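Local coordinates for protein GCN5-related N-acetyltransferase (Exiguobacterium sibiricum 255-15, PDB 3GY9) that binds coenzyme A and probably transfers an acyl group from its thioester to an acceptor not yet identified, at residues E7-N10 with G14-W17. Numbering follows the deposited sequence. Where two conformers were deposited one is given.
Sequences ERVN and GYNW. With SO4 (sulfate ion), chain C.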
loop_
_atom_site.group_PDB
_atom_site.type_symbol
_atom_site.label_atom_id
_atom_site.label_comp_id
_atom_site.label_asym_id
_atom_site.label_seq_id
_atom_site.Cartn_x
_atom_site.Cartn_y
_atom_site.Cartn_z
ATOM N N GLU A 7 1.191 2.343 11.398
ATOM C CA GLU A 7 0.412 1.479 12.278
ATOM C C GLU A 7 -0.437 0.511 11.454
ATOM O O GLU A 7 -0.949 0.894 10.410
ATOM C CB GLU A 7 -0.508 2.338 13.164
ATOM C CG GLU A 7 -1.613 1.542 13.827
ATOM C CD GLU A 7 -2.305 2.259 14.951
ATOM O OE1 GLU A 7 -2.200 1.773 16.095
ATOM O OE2 GLU A 7 -2.956 3.288 14.692
ATOM N N ARG A 8 -0.616 -0.713 11.949
ATOM C CA ARG A 8 -1.579 -1.663 11.389
ATOM C C ARG A 8 -3.000 -1.271 11.764
ATOM O O ARG A 8 -3.282 -0.954 12.926
ATOM C CB ARG A 8 -1.300 -3.045 11.968
ATOM C CG ARG A 8 -2.108 -4.201 11.428
ATOM C CD ARG A 8 -1.711 -5.491 12.166
ATOM N NE ARG A 8 -0.268 -5.590 12.185
ATOM C CZ ARG A 8 0.473 -6.048 11.170
ATOM N NH1 ARG A 8 -0.090 -6.630 10.109
ATOM N NH2 ARG A 8 1.784 -5.986 11.262
ATOM N N VAL A 9 -3.898 -1.311 10.788
ATOM C CA VAL A 9 -5.288 -1.007 11.013
ATOM C C VAL A 9 -5.966 -2.278 11.477
ATOM O O VAL A 9 -6.122 -3.217 10.699
ATOM C CB VAL A 9 -5.963 -0.485 9.730
ATOM C CG1 VAL A 9 -7.449 -0.290 9.928
ATOM C CG2 VAL A 9 -5.304 0.790 9.290
ATOM N N ASN A 10 -6.339 -2.308 12.750
ATOM C CA ASN A 10 -7.168 -3.369 13.294
ATOM C C ASN A 10 -8.601 -2.903 13.536
ATOM O O ASN A 10 -9.491 -3.731 13.717
ATOM C CB ASN A 10 -6.580 -3.894 14.603
ATOM C CG ASN A 10 -5.217 -4.510 14.422
ATOM O OD1 ASN A 10 -4.275 -4.142 15.113
ATOM N ND2 ASN A 10 -5.098 -5.441 13.474
ATOM N N GLY A 14 -11.728 3.677 14.024
ATOM C CA GLY A 14 -11.031 4.476 15.016
ATOM C C GLY A 14 -10.181 5.595 14.434
ATOM O O GLY A 14 -9.394 6.192 15.166
ATOM N N TYR A 15 -10.332 5.886 13.146
ATOM C CA TYR A 15 -9.546 6.935 12.472
ATOM C C TYR A 15 -10.469 7.882 11.774
ATOM O O TYR A 15 -11.548 7.480 11.307
ATOM C CB TYR A 15 -8.629 6.343 11.402
ATOM C CG TYR A 15 -7.680 5.299 11.909
ATOM C CD1 TYR A 15 -6.447 5.649 12.458
ATOM C CD2 TYR A 15 -8.033 3.950 11.878
ATOM C CE1 TYR A 15 -5.571 4.665 12.936
ATOM C CE2 TYR A 15 -7.174 2.976 12.352
ATOM C CZ TYR A 15 -5.960 3.335 12.872
ATOM O OH TYR A 15 -5.142 2.344 13.338
ATOM N N ASN A 16 -10.054 9.141 11.649
ATOM C CA ASN A 16 -10.786 10.063 10.783
ATOM C C ASN A 16 -10.270 9.940 9.368
ATOM O O ASN A 16 -9.196 10.455 9.048
ATOM C CB ASN A 16 -10.644 11.499 11.263
ATOM C CG ASN A 16 -11.476 12.483 10.436
ATOM O OD1 ASN A 16 -12.219 12.055 9.535
ATOM N ND2 ASN A 16 -11.379 13.789 10.741
ATOM N N TRP A 17 -11.046 9.274 8.524
ATOM C CA TRP A 17 -10.671 9.046 7.129
ATOM C C TRP A 17 -11.125 10.141 6.182
ATOM O O TRP A 17 -10.795 10.102 4.993
ATOM C CB TRP A 17 -11.301 7.743 6.616
ATOM C CG TRP A 17 -10.814 6.528 7.305
ATOM C CD1 TRP A 17 -11.456 5.839 8.287
ATOM C CD2 TRP A 17 -9.577 5.849 7.071
ATOM N NE1 TRP A 17 -10.691 4.763 8.676
ATOM C CE2 TRP A 17 -9.528 4.752 7.951
ATOM C CE3 TRP A 17 -8.503 6.063 6.207
ATOM C CZ2 TRP A 17 -8.453 3.863 7.975
ATOM C CZ3 TRP A 17 -7.428 5.172 6.240
ATOM C CH2 TRP A 17 -7.416 4.098 7.120
HETATM S S SO4 C . -8.230 14.412 12.813
HETATM O O1 SO4 C . -7.723 15.714 13.228
HETATM O O2 SO4 C . -7.526 13.366 13.540
HETATM O O3 SO4 C . -7.996 14.246 11.384
HETATM O O4 SO4 C . -9.658 14.311 13.091
HETATM O O HOH W 1 -6.467 0.008 14.364
#
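The closest CA atoms of 7-10 and 14-17, those of Val-9 and Gly-14, are 8.9 Å apart, and the gap is bridged mainly by the Tyr-15 side chain reaching back to strand 5-8. In one of two modelled conformers, Glu-7 OE2 accepts a 2.7 Å hydrogen bond from Tyr-15 OH. OE2 sits at the edge of the phenol ring, in its plane, yet the hydroxyl meets it from above the carboxylate, turned 81° from the ring. With CG anti to the backbone N (chi1 164°) and an extended chain, Glu-7 carries its carboxylate to this edge. A water donates to the same hydroxyl and accepts from N of Asn-10. In this GNAT fold, 5-8 is an outermost strand of the mixed sheet, paired with strand 50-55, whose Val-53 is touched by the Tyr-15 and Trp-17 side chains. Replacing Tyr-15 by phenylalanine would probably leave the Glu-7 carboxylate and the water without their shared partner. Val-9 divides its methyls: CG1 packs obliquely 4.1 Å from CE2 of Tyr-15, while CG2 lies at the edge of the indole, 4.5 Å from CH2 of Trp-17. CB of Tyr-15 lies over one indole face, toward its rim, and Trp-17 NE1 hydrogen-bonds to O of Phe-12.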